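Long-range contacts in selenium-binding protein (Sulfolobus tokodaii, PDB 2ECE), which is of uncertain cellular function but folds as a beta-propeller and may bind selenium: residues P101-S105 and L401-W405; Y151-L155 and A190-W195; W194-P198 and A454-C460; W340-E344 and G365-H369. All coordinates share one frame; numbering follows the deposited sequence.

Contact 1: residues P101-S105 and L401-W405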
loop_
_atom_site.group_PDB
_atom_site.type_symbol
_atom_site.label_atom_id
_atom_site.label_comp_id
_atom_site.label_asym_id
_atom_site.label_seq_id
_atom_site.Cartn_x
_atom_site.Cartn_y
_atom_site.Cartn_z
ATOM N N PRO A 101 1.036 10.548 -6.605
ATOM C CA PRO A 101 1.668 11.577 -5.781
ATOM C C PRO A 101 3.127 11.296 -5.435
ATOM O O PRO A 101 3.587 10.152 -5.485
ATOM C CB PRO A 101 0.790 11.580 -4.538
ATOM C CG PRO A 101 0.570 10.096 -4.341
ATOM C CD PRO A 101 0.268 9.608 -5.764
ATOM N N GLY A 102 3.853 12.352 -5.080
ATOM C CA GLY A 102 5.240 12.185 -4.686
ATOM C C GLY A 102 5.274 12.144 -3.169
ATOM O O GLY A 102 4.864 13.112 -2.511
ATOM N N LEU A 103 5.741 11.034 -2.600
ATOM C CA LEU A 103 5.803 10.916 -1.145
ATOM C C LEU A 103 6.814 11.913 -0.554
ATOM O O LEU A 103 6.717 12.274 0.618
ATOM C CB LEU A 103 6.160 9.481 -0.737
ATOM C CG LEU A 103 6.261 9.164 0.761
ATOM C CD1 LEU A 103 4.979 9.541 1.492
ATOM C CD2 LEU A 103 6.547 7.677 0.925
ATOM N N ARG A 104 7.776 12.348 -1.367
ATOM C CA ARG A 104 8.772 13.328 -0.933
ATOM C C ARG A 104 8.416 14.738 -1.411
ATOM O O ARG A 104 8.462 15.695 -0.633
ATOM C CB ARG A 104 10.174 12.963 -1.455
ATOM C CG ARG A 104 11.019 12.112 -0.503
ATOM C CD ARG A 104 12.444 11.887 -1.021
ATOM N NE ARG A 104 13.179 10.939 -0.183
ATOM C CZ ARG A 104 13.838 11.262 0.928
ATOM N NH1 ARG A 104 13.875 12.524 1.342
ATOM N NH2 ARG A 104 14.416 10.315 1.656
ATOM N N SER A 105 8.035 14.857 -2.681
ATOM C CA SER A 105 7.714 16.154 -3.282
ATOM C C SER A 105 6.347 16.772 -3.007
ATOM O O SER A 105 6.208 17.995 -3.046
ATOM C CB SER A 105 7.881 16.071 -4.798
ATOM O OG SER A 105 6.863 15.248 -5.348
ATOM N N LEU A 401 10.740 -0.263 0.079
ATOM C CA LEU A 401 9.902 0.306 1.129
ATOM C C LEU A 401 9.945 1.833 1.094
ATOM O O LEU A 401 8.916 2.498 0.977
ATOM C CB LEU A 401 10.368 -0.185 2.512
ATOM C CG LEU A 401 9.627 0.377 3.736
ATOM C CD1 LEU A 401 8.164 -0.050 3.693
ATOM C CD2 LEU A 401 10.286 -0.115 5.022
ATOM N N TYR A 402 11.152 2.378 1.210
ATOM C CA TYR A 402 11.362 3.821 1.199
ATOM C C TYR A 402 12.861 4.087 0.968
ATOM O O TYR A 402 13.717 3.482 1.613
ATOM C CB TYR A 402 10.884 4.431 2.529
ATOM C CG TYR A 402 10.910 5.947 2.554
ATOM C CD1 TYR A 402 12.075 6.641 2.890
ATOM C CD2 TYR A 402 9.788 6.691 2.184
ATOM C CE1 TYR A 402 12.123 8.041 2.852
ATOM C CE2 TYR A 402 9.824 8.086 2.143
ATOM C CZ TYR A 402 10.995 8.753 2.478
ATOM O OH TYR A 402 11.042 10.129 2.436
ATOM N N SER A 403 13.161 4.982 0.033
ATOM C CA SER A 403 14.534 5.330 -0.335
ATOM C C SER A 403 15.597 5.155 0.750
ATOM O O SER A 403 16.474 4.308 0.631
ATOM C CB SER A 403 14.580 6.769 -0.859
ATOM O OG SER A 403 14.145 7.682 0.133
ATOM N N THR A 404 15.514 5.952 1.809
ATOM C CA THR A 404 16.500 5.883 2.878
ATOM C C THR A 404 16.404 4.665 3.785
ATOM O O THR A 404 17.410 4.244 4.357
ATOM C CB THR A 404 16.466 7.163 3.730
ATOM O OG1 THR A 404 15.120 7.448 4.125
ATOM C CG2 THR A 404 17.016 8.335 2.926
ATOM N N TRP A 405 15.211 4.092 3.920
ATOM C CA TRP A 405 15.068 2.906 4.752
ATOM C C TRP A 405 15.649 1.698 4.012
ATOM O O TRP A 405 16.250 0.816 4.633
ATOM C CB TRP A 405 13.591 2.671 5.118
ATOM C CG TRP A 405 13.052 3.699 6.084
ATOM C CD1 TRP A 405 13.256 5.052 6.037
ATOM C CD2 TRP A 405 12.239 3.456 7.241
ATOM N NE1 TRP A 405 12.628 5.663 7.096
ATOM C CE2 TRP A 405 11.996 4.709 7.850
ATOM C CE3 TRP A 405 11.693 2.303 7.825
ATOM C CZ2 TRP A 405 11.228 4.844 9.017
ATOM C CZ3 TRP A 405 10.925 2.439 8.990
ATOM C CH2 TRP A 405 10.705 3.703 9.570
HETATM O O HOH W 1 8.753 11.659 2.465
#
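L103 reaches Y402 with its CD2 methyl, which lies 3.5 Å from Y402 CE2 and meets the tyrosine ring at its edge, near the ring plane. A branched apolar residue suits this buried spot, and its first torsion, with CG turned to the far side from the backbone N (chi1 -180°), carries the methyl across the gap. The L103 carbonyl is satisfied at the same time: a water donates to L103 O and accepts the Y402 hydroxyl, so the tyrosine's OH is tied back to the loop that its ring packs against. R104 follows with its chain extended from CG to NE. Y402 OH stands over the centre of its guanidinium, 3.3 Å above the plane, while ring and guanidinium planes are turned 42° apart. The edge of the same group does the bonding: R104 NH2 donates to S403 OG over 3.1 Å at 160°, almost in the guanidinium plane, and T404 CG2 lies beside NH2 at 3.5 Å. An arginine suits this place because several acceptors gather round one flat cation; NE forms a salt bridge with E72, which also bonds S403 OG, and NH2 bonds the carbonyl of E214. Thus the loop between strands 97-101 and 108-112 packs against Y402 and the N-terminal part of helix 403-409, while P101 and L103 rest on strand 140-145 of the next blade.

Contact 2: residues Y151-L155 and A190-W195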
loop_
_atom_site.group_PDB
_atom_site.type_symbol
_atom_site.label_atom_id
_atom_site.label_comp_id
_atom_site.label_asym_id
_atom_site.label_seq_id
_atom_site.Cartn_x
_atom_site.Cartn_y
_atom_site.Cartn_z
ATOM N N TYR A 151 -9.424 10.940 -2.446
ATOM C CA TYR A 151 -8.809 11.174 -1.146
ATOM C C TYR A 151 -7.347 10.746 -1.132
ATOM O O TYR A 151 -7.005 9.677 -1.635
ATOM C CB TYR A 151 -9.561 10.397 -0.056
ATOM C CG TYR A 151 -10.997 10.817 0.168
ATOM C CD1 TYR A 151 -11.951 10.713 -0.849
ATOM C CD2 TYR A 151 -11.411 11.287 1.415
ATOM C CE1 TYR A 151 -13.284 11.067 -0.623
ATOM C CE2 TYR A 151 -12.734 11.642 1.653
ATOM C CZ TYR A 151 -13.667 11.529 0.633
ATOM O OH TYR A 151 -14.980 11.873 0.874
ATOM N N ILE A 152 -6.496 11.572 -0.527
ATOM C CA ILE A 152 -5.069 11.287 -0.458
ATOM C C ILE A 152 -4.536 11.594 0.929
ATOM O O ILE A 152 -4.744 12.686 1.444
ATOM C CB ILE A 152 -4.277 12.143 -1.478
ATOM C CG1 ILE A 152 -4.873 11.966 -2.881
ATOM C CG2 ILE A 152 -2.809 11.741 -1.463
ATOM C CD1 ILE A 152 -4.248 12.852 -3.934
ATOM N N SER A 153 -3.844 10.637 1.538
ATOM C CA SER A 153 -3.292 10.866 2.864
ATOM C C SER A 153 -1.933 11.556 2.760
ATOM O O SER A 153 -1.260 11.475 1.730
ATOM C CB SER A 153 -3.153 9.542 3.619
ATOM O OG SER A 153 -2.207 8.698 2.991
ATOM N N ALA A 154 -1.540 12.245 3.828
ATOM C CA ALA A 154 -0.264 12.954 3.862
ATOM C C ALA A 154 0.384 12.772 5.234
ATOM O O ALA A 154 -0.293 12.808 6.260
ATOM C CB ALA A 154 -0.482 14.445 3.558
ATOM N N LEU A 155 1.699 12.576 5.246
ATOM C CA LEU A 155 2.445 12.350 6.479
ATOM C C LEU A 155 2.558 13.530 7.449
ATOM O O LEU A 155 2.672 13.326 8.657
ATOM C CB LEU A 155 3.849 11.848 6.141
ATOM C CG LEU A 155 4.158 10.344 6.094
ATOM C CD1 LEU A 155 2.948 9.535 5.679
ATOM C CD2 LEU A 155 5.338 10.119 5.174
ATOM N N ALA A 190 -0.212 10.125 10.867
ATOM C CA ALA A 190 -0.997 9.554 9.777
ATOM C C ALA A 190 -0.126 8.610 8.961
ATOM O O ALA A 190 1.075 8.481 9.221
ATOM C CB ALA A 190 -1.527 10.677 8.861
ATOM N N TYR A 191 -0.753 7.922 8.008
ATOM C CA TYR A 191 -0.027 7.041 7.085
ATOM C C TYR A 191 -0.973 6.514 6.005
ATOM O O TYR A 191 -0.988 7.012 4.880
ATOM C CB TYR A 191 0.556 5.844 7.820
ATOM C CG TYR A 191 1.346 4.917 6.917
ATOM C CD1 TYR A 191 0.821 3.704 6.455
ATOM C CD2 TYR A 191 2.607 5.300 6.467
ATOM C CE1 TYR A 191 1.549 2.902 5.551
ATOM C CE2 TYR A 191 3.332 4.519 5.576
ATOM C CZ TYR A 191 2.802 3.326 5.122
ATOM O OH TYR A 191 3.535 2.568 4.244
ATOM N N ASP A 192 -1.897 5.658 6.421
ATOM C CA ASP A 192 -2.828 5.052 5.469
ATOM C C ASP A 192 -4.248 5.305 5.946
ATOM O O ASP A 192 -4.462 5.836 7.035
ATOM C CB ASP A 192 -2.570 3.533 5.333
ATOM C CG ASP A 192 -3.406 2.894 4.229
ATOM O OD1 ASP A 192 -3.541 3.514 3.149
ATOM O OD2 ASP A 192 -3.913 1.770 4.435
ATOM N N PHE A 193 -5.218 4.947 5.120
ATOM C CA PHE A 193 -6.616 5.121 5.472
ATOM C C PHE A 193 -7.466 4.363 4.480
ATOM O O PHE A 193 -7.022 4.050 3.383
ATOM C CB PHE A 193 -7.032 6.601 5.405
ATOM C CG PHE A 193 -7.252 7.117 3.991
ATOM C CD1 PHE A 193 -6.175 7.510 3.194
ATOM C CD2 PHE A 193 -8.537 7.189 3.452
ATOM C CE1 PHE A 193 -6.376 7.967 1.881
ATOM C CE2 PHE A 193 -8.749 7.645 2.140
ATOM C CZ PHE A 193 -7.665 8.034 1.354
ATOM N N TRP A 194 -8.683 4.047 4.892
ATOM C CA TRP A 194 -9.646 3.425 4.007
ATOM C C TRP A 194 -11.017 3.572 4.644
ATOM O O TRP A 194 -11.181 4.351 5.584
ATOM C CB TRP A 194 -9.331 1.958 3.672
ATOM C CG TRP A 194 -9.799 1.671 2.258
ATOM C CD1 TRP A 194 -10.670 2.437 1.531
ATOM C CD2 TRP A 194 -9.422 0.576 1.401
ATOM N NE1 TRP A 194 -10.856 1.896 0.282
ATOM C CE2 TRP A 194 -10.106 0.757 0.172
ATOM C CE3 TRP A 194 -8.576 -0.534 1.547
ATOM C CZ2 TRP A 194 -9.974 -0.132 -0.903
ATOM C CZ3 TRP A 194 -8.446 -1.425 0.469
ATOM C CH2 TRP A 194 -9.142 -1.212 -0.737
ATOM N N TRP A 195 -12.004 2.835 4.161
ATOM C CA TRP A 195 -13.335 3.023 4.695
ATOM C C TRP A 195 -14.291 1.869 4.429
ATOM O O TRP A 195 -13.966 0.906 3.732
ATOM C CB TRP A 195 -13.914 4.307 4.068
ATOM C CG TRP A 195 -13.717 4.374 2.533
ATOM C CD1 TRP A 195 -13.951 3.371 1.637
ATOM C CD2 TRP A 195 -13.252 5.501 1.750
ATOM N NE1 TRP A 195 -13.663 3.788 0.356
ATOM C CE2 TRP A 195 -13.233 5.088 0.394
ATOM C CE3 TRP A 195 -12.852 6.809 2.061
ATOM C CZ2 TRP A 195 -12.828 5.939 -0.650
ATOM C CZ3 TRP A 195 -12.447 7.662 1.013
ATOM C CH2 TRP A 195 -12.440 7.215 -0.324
HETATM O O HOH W 2 2.491 11.189 10.294
#
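Y151 and S153 of one beta-propeller blade face F193 and W195 of the next, where two blades pack together and the axes of strands 151-154 and 193-195 come within 8.6 Å. The F193 ring is the main bump: it wedges between the two side chains, with CZ 3.3 Å from Y151 CB and CD1 3.7 Å from S153 CB. A flat ring suits the place because it reaches both CB atoms at once. Beside it, W195 pushes the edge of its six-membered ring at the face of Y151 in a T-shaped stack, centroids 4.8 Å apart and planes at 82°; W195 CZ3 stands over the centre of the tyrosine ring. W195 comes round to this spot with CG tucked between its backbone N and carbonyl carbon (chi1 47°). Y151 OH bonds D148 OD2. Losing the Y151 ring to an alanine would probably open a gap against the six-membered edge of W195 and leave D148 without its hydroxyl partner. A190 is small enough for its CB to rest 3.6 Å from A154 O, and L155 CD1 packs on Y191. S153 OG donates to Y191 O over 2.8 Å, tilted 30° from the carbonyl plane.

Contact 3: residues W194-P198 and A454-C460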
loop_
_atom_site.group_PDB
_atom_site.type_symbol
_atom_site.label_atom_id
_atom_site.label_comp_id
_atom_site.label_asym_id
_atom_site.label_seq_id
_atom_site.Cartn_x
_atom_site.Cartn_y
_atom_site.Cartn_z
ATOM N N TRP A 194 -8.683 4.047 4.892
ATOM C CA TRP A 194 -9.646 3.425 4.007
ATOM C C TRP A 194 -11.017 3.572 4.644
ATOM O O TRP A 194 -11.181 4.351 5.584
ATOM C CB TRP A 194 -9.331 1.958 3.672
ATOM C CG TRP A 194 -9.799 1.671 2.258
ATOM C CD1 TRP A 194 -10.670 2.437 1.531
ATOM C CD2 TRP A 194 -9.422 0.576 1.401
ATOM N NE1 TRP A 194 -10.856 1.896 0.282
ATOM C CE2 TRP A 194 -10.106 0.757 0.172
ATOM C CE3 TRP A 194 -8.576 -0.534 1.547
ATOM C CZ2 TRP A 194 -9.974 -0.132 -0.903
ATOM C CZ3 TRP A 194 -8.446 -1.425 0.469
ATOM C CH2 TRP A 194 -9.142 -1.212 -0.737
ATOM N N TRP A 195 -12.004 2.835 4.161
ATOM C CA TRP A 195 -13.335 3.023 4.695
ATOM C C TRP A 195 -14.291 1.869 4.429
ATOM O O TRP A 195 -13.966 0.906 3.732
ATOM C CB TRP A 195 -13.914 4.307 4.068
ATOM C CG TRP A 195 -13.717 4.374 2.533
ATOM C CD1 TRP A 195 -13.951 3.371 1.637
ATOM C CD2 TRP A 195 -13.252 5.501 1.750
ATOM N NE1 TRP A 195 -13.663 3.788 0.356
ATOM C CE2 TRP A 195 -13.233 5.088 0.394
ATOM C CE3 TRP A 195 -12.852 6.809 2.061
ATOM C CZ2 TRP A 195 -12.828 5.939 -0.650
ATOM C CZ3 TRP A 195 -12.447 7.662 1.013
ATOM C CH2 TRP A 195 -12.440 7.215 -0.324
ATOM N N ASN A 196 -15.471 1.987 5.021
ATOM C CA ASN A 196 -16.572 1.067 4.808
ATOM C C ASN A 196 -17.598 2.125 4.427
ATOM O O ASN A 196 -18.136 2.821 5.291
ATOM C CB ASN A 196 -17.007 0.363 6.090
ATOM C CG ASN A 196 -18.194 -0.556 5.855
ATOM O OD1 ASN A 196 -19.227 -0.125 5.346
ATOM N ND2 ASN A 196 -18.049 -1.828 6.218
ATOM N N LEU A 197 -17.846 2.263 3.133
ATOM C CA LEU A 197 -18.748 3.297 2.644
ATOM C C LEU A 197 -20.198 3.279 3.116
ATOM O O LEU A 197 -20.703 4.295 3.575
ATOM C CB LEU A 197 -18.685 3.350 1.109
ATOM C CG LEU A 197 -17.306 3.775 0.572
ATOM C CD1 LEU A 197 -17.243 3.588 -0.937
ATOM C CD2 LEU A 197 -17.037 5.222 0.943
ATOM N N PRO A 198 -20.883 2.130 3.032
ATOM C CA PRO A 198 -22.282 2.132 3.481
ATOM C C PRO A 198 -22.463 2.442 4.966
ATOM O O PRO A 198 -23.467 3.031 5.372
ATOM C CB PRO A 198 -22.766 0.729 3.107
ATOM C CG PRO A 198 -21.884 0.372 1.925
ATOM C CD PRO A 198 -20.534 0.844 2.412
ATOM N N ALA A 454 -7.268 -5.976 -5.681
ATOM C CA ALA A 454 -7.723 -6.156 -4.309
ATOM C C ALA A 454 -7.540 -4.984 -3.337
ATOM O O ALA A 454 -8.048 -5.045 -2.213
ATOM C CB ALA A 454 -7.074 -7.407 -3.725
ATOM N N SER A 455 -6.828 -3.932 -3.734
ATOM C CA SER A 455 -6.634 -2.801 -2.825
ATOM C C SER A 455 -6.955 -1.462 -3.476
ATOM O O SER A 455 -6.752 -0.407 -2.876
ATOM C CB SER A 455 -5.193 -2.769 -2.299
ATOM O OG SER A 455 -4.295 -2.251 -3.269
ATOM N N SER A 456 -7.479 -1.511 -4.691
ATOM C CA SER A 456 -7.801 -0.298 -5.428
ATOM C C SER A 456 -9.260 0.133 -5.339
ATOM O O SER A 456 -9.559 1.317 -5.489
ATOM C CB SER A 456 -7.452 -0.485 -6.902
ATOM O OG SER A 456 -8.323 -1.434 -7.495
ATOM N N ASP A 457 -10.157 -0.828 -5.101
ATOM C CA ASP A 457 -11.595 -0.567 -5.051
ATOM C C ASP A 457 -12.295 -0.958 -3.757
ATOM O O ASP A 457 -11.899 -1.903 -3.083
ATOM C CB ASP A 457 -12.309 -1.331 -6.175
ATOM C CG ASP A 457 -11.970 -0.821 -7.552
ATOM O OD1 ASP A 457 -10.770 -0.634 -7.842
ATOM O OD2 ASP A 457 -12.910 -0.624 -8.348
ATOM N N SER A 458 -13.348 -0.220 -3.425
ATOM C CA SER A 458 -14.174 -0.538 -2.265
ATOM C C SER A 458 -15.567 -0.657 -2.882
ATOM O O SER A 458 -15.843 -0.051 -3.917
ATOM C CB SER A 458 -14.116 0.560 -1.193
ATOM O OG SER A 458 -14.469 1.823 -1.716
ATOM N N TYR A 459 -16.439 -1.444 -2.270
ATOM C CA TYR A 459 -17.761 -1.652 -2.846
ATOM C C TYR A 459 -18.923 -1.230 -1.947
ATOM O O TYR A 459 -18.781 -1.161 -0.723
ATOM C CB TYR A 459 -17.880 -3.126 -3.234
ATOM C CG TYR A 459 -16.641 -3.630 -3.949
ATOM C CD1 TYR A 459 -15.559 -4.154 -3.234
ATOM C CD2 TYR A 459 -16.516 -3.511 -5.332
ATOM C CE1 TYR A 459 -14.382 -4.538 -3.877
ATOM C CE2 TYR A 459 -15.342 -3.893 -5.988
ATOM C CZ TYR A 459 -14.283 -4.401 -5.254
ATOM O OH TYR A 459 -13.121 -4.752 -5.897
ATOM N N CYS A 460 -20.066 -0.932 -2.562
ATOM C CA CYS A 460 -21.241 -0.530 -1.798
ATOM C C CYS A 460 -22.325 -1.599 -1.736
ATOM O O CYS A 460 -23.373 -1.384 -1.135
ATOM C CB CYS A 460 -21.831 0.771 -2.349
ATOM S SG CYS A 460 -21.141 2.244 -1.533
HETATM O O HOH W 3 -17.239 0.135 1.244
#
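The W195 indole meets S458 along its edge, with S458 CB near the ring plane and NE1 donating to S458 OG over 3.0 Å at 159°. Both faces are taken by its own segment: W194 CD1 lies 3.4 Å above one, and L197 CD2 covers the opposite one, each offset toward the rim. Packing on both faces probably limits rotation of the indole and keeps its N-H aimed at S458. A serine suits that place because its short side chain offers an acceptor without crowding the indole edge. W194 meets the tail with the outer end of its ring. A454 O lies near the ring plane at the edge, whereas CH2 approaches S455 O at 3.3 Å and CZ2 approaches D457 O at 3.4 Å, both obliquely; H144 stacks on this indole from outside the contact. The broad ring thus lies against the 454-458 backbone and meets its carbonyl oxygens. Beyond S458 the contact is mixed. L197 CB touches C460 SG at 3.8 Å, and P198 CG lies 4.0 Å from the same sulfur. A water links L197 N to Y459 O. C460 is joined by a disulfide to C86, and D457 forms a salt bridge with R95, so the tail is pinned on both sides of S458. It follows strand 443-449, which completes the N-terminal sheet of strands 27-33, 44-49 and 60-65, the "Velcro" closure characteristic of beta-propellers, and here the chain carries on past that closure to reach strand 193-196 of another blade.

Contact 4: residues W340-E344 and G365-H369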
loop_
_atom_site.group_PDB
_atom_site.type_symbol
_atom_site.label_atom_id
_atom_site.label_comp_id
_atom_site.label_asym_id
_atom_site.label_seq_id
_atom_site.Cartn_x
_atom_site.Cartn_y
_atom_site.Cartn_z
ATOM N N TRP A 340 9.367 -8.043 4.965
ATOM C CA TRP A 340 10.467 -7.320 4.352
ATOM C C TRP A 340 11.808 -7.533 5.046
ATOM O O TRP A 340 12.853 -7.232 4.479
ATOM C CB TRP A 340 10.125 -5.833 4.329
ATOM C CG TRP A 340 10.996 -5.033 3.430
ATOM C CD1 TRP A 340 11.087 -5.134 2.069
ATOM C CD2 TRP A 340 11.857 -3.956 3.812
ATOM N NE1 TRP A 340 11.951 -4.175 1.579
ATOM C CE2 TRP A 340 12.439 -3.443 2.630
ATOM C CE3 TRP A 340 12.199 -3.376 5.043
ATOM C CZ2 TRP A 340 13.333 -2.374 2.641
ATOM C CZ3 TRP A 340 13.092 -2.307 5.051
ATOM C CH2 TRP A 340 13.649 -1.823 3.859
ATOM N N GLY A 341 11.777 -8.044 6.274
ATOM C CA GLY A 341 13.015 -8.285 6.993
ATOM C C GLY A 341 13.504 -9.697 6.740
ATOM O O GLY A 341 14.566 -9.910 6.158
ATOM N N ILE A 342 12.707 -10.672 7.162
ATOM C CA ILE A 342 13.061 -12.071 6.984
ATOM C C ILE A 342 13.108 -12.513 5.517
ATOM O O ILE A 342 14.004 -13.265 5.122
ATOM C CB ILE A 342 12.095 -12.962 7.794
ATOM C CG1 ILE A 342 12.459 -12.857 9.278
ATOM C CG2 ILE A 342 12.146 -14.404 7.290
ATOM C CD1 ILE A 342 11.400 -13.358 10.216
ATOM N N GLY A 343 12.153 -12.045 4.712
ATOM C CA GLY A 343 12.128 -12.399 3.301
ATOM C C GLY A 343 11.053 -13.398 2.904
ATOM O O GLY A 343 11.351 -14.453 2.338
ATOM N N GLU A 344 9.793 -13.067 3.176
ATOM C CA GLU A 344 8.703 -13.977 2.840
ATOM C C GLU A 344 7.400 -13.273 2.468
ATOM O O GLU A 344 7.215 -12.078 2.716
ATOM C CB GLU A 344 8.383 -14.900 4.027
ATOM C CG GLU A 344 9.532 -15.732 4.595
ATOM C CD GLU A 344 9.115 -16.512 5.845
ATOM O OE1 GLU A 344 7.956 -16.353 6.292
ATOM O OE2 GLU A 344 9.940 -17.277 6.387
ATOM N N GLY A 365 14.399 -13.248 -1.364
ATOM C CA GLY A 365 15.372 -12.328 -0.791
ATOM C C GLY A 365 15.385 -12.374 0.728
ATOM O O GLY A 365 15.390 -13.452 1.319
ATOM N N GLY A 366 15.399 -11.205 1.364
ATOM C CA GLY A 366 15.385 -11.148 2.816
ATOM C C GLY A 366 16.749 -11.195 3.480
ATOM O O GLY A 366 17.675 -11.847 2.990
ATOM N N ILE A 367 16.878 -10.495 4.600
ATOM C CA ILE A 367 18.136 -10.491 5.333
ATOM C C ILE A 367 18.347 -11.889 5.917
ATOM O O ILE A 367 19.480 -12.355 6.049
ATOM C CB ILE A 367 18.112 -9.457 6.476
ATOM C CG1 ILE A 367 17.971 -8.046 5.902
ATOM C CG2 ILE A 367 19.378 -9.569 7.306
ATOM C CD1 ILE A 367 17.647 -6.991 6.941
ATOM N N PHE A 368 17.248 -12.562 6.253
ATOM C CA PHE A 368 17.331 -13.900 6.825
ATOM C C PHE A 368 17.503 -15.005 5.787
ATOM O O PHE A 368 18.468 -15.762 5.851
ATOM C CB PHE A 368 16.096 -14.203 7.679
ATOM C CG PHE A 368 16.182 -15.511 8.420
ATOM C CD1 PHE A 368 17.070 -15.668 9.484
ATOM C CD2 PHE A 368 15.394 -16.595 8.039
ATOM C CE1 PHE A 368 17.172 -16.885 10.158
ATOM C CE2 PHE A 368 15.488 -17.820 8.706
ATOM C CZ PHE A 368 16.379 -17.965 9.767
ATOM N N HIS A 369 16.579 -15.094 4.831
ATOM C CA HIS A 369 16.634 -16.136 3.800
ATOM C C HIS A 369 17.623 -15.905 2.655
ATOM O O HIS A 369 18.195 -16.863 2.136
ATOM C CB HIS A 369 15.253 -16.355 3.170
ATOM C CG HIS A 369 14.213 -16.868 4.116
ATOM N ND1 HIS A 369 14.364 -18.037 4.831
ATOM C CD2 HIS A 369 12.981 -16.397 4.421
ATOM C CE1 HIS A 369 13.269 -18.264 5.535
ATOM N NE2 HIS A 369 12.414 -17.284 5.304
#
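A G1 beta bulge at G343 and E344 shapes the turn between strands 334-339 and 344-349 of one beta-propeller blade, and the loop that leaves this blade after strand 357-363 packs onto it through G366 and H369. The two loops come so close that G343 CA and G366 CA are 3.5 Å apart. Glycine suits both places, since a side-chain carbon on either would clash with the opposite backbone and with the preceding carbonyl. Two backbone bonds clamp the loop: I367 N donates to G341 O over 2.8 Å, and H369 N to I342 O over 3.2 Å. I342 CG2 fills the space beside them, packing 4.0 Å from F368 CB and 3.5 Å from H369 NE2, while F368 CD2 lies over one face of the imidazole. E344 is long enough to reach H369 with its chain extended beyond CG, and its other oxygen, OE1, is held in a salt bridge by R346. If H369 were replaced by an alanine, E344 OE2 would probably lose its N-H mate. As it stands, H369 NE2 donates to the anti lone pair of E344 OE2 over 2.7 Å at 173°, within 3° of the ring plane.

Overall arrangement
The four contacts lie at different places in a propeller of seven antiparallel sheets. Along the chain contact 1 opens first and spans both contact 2 and contact 4; contact 3 starts on strand 193-196, where contact 2 ends, and closes last, near the C-terminus. Contacts 2 and 3 share W194 and W195, with centres 14 Å apart. Contact 1 touches contact 2 through L103 and L155, and contact 4 through L401 and W340, so it bridges two regions whose centres lie 27 Å apart. Contacts 3 and 4, 31 Å apart between centres, do not meet. Contact 4 stays local, whereas contacts 1 and 3 join parts distant in sequence, and contact 3 lies just past the strand that closes the ring.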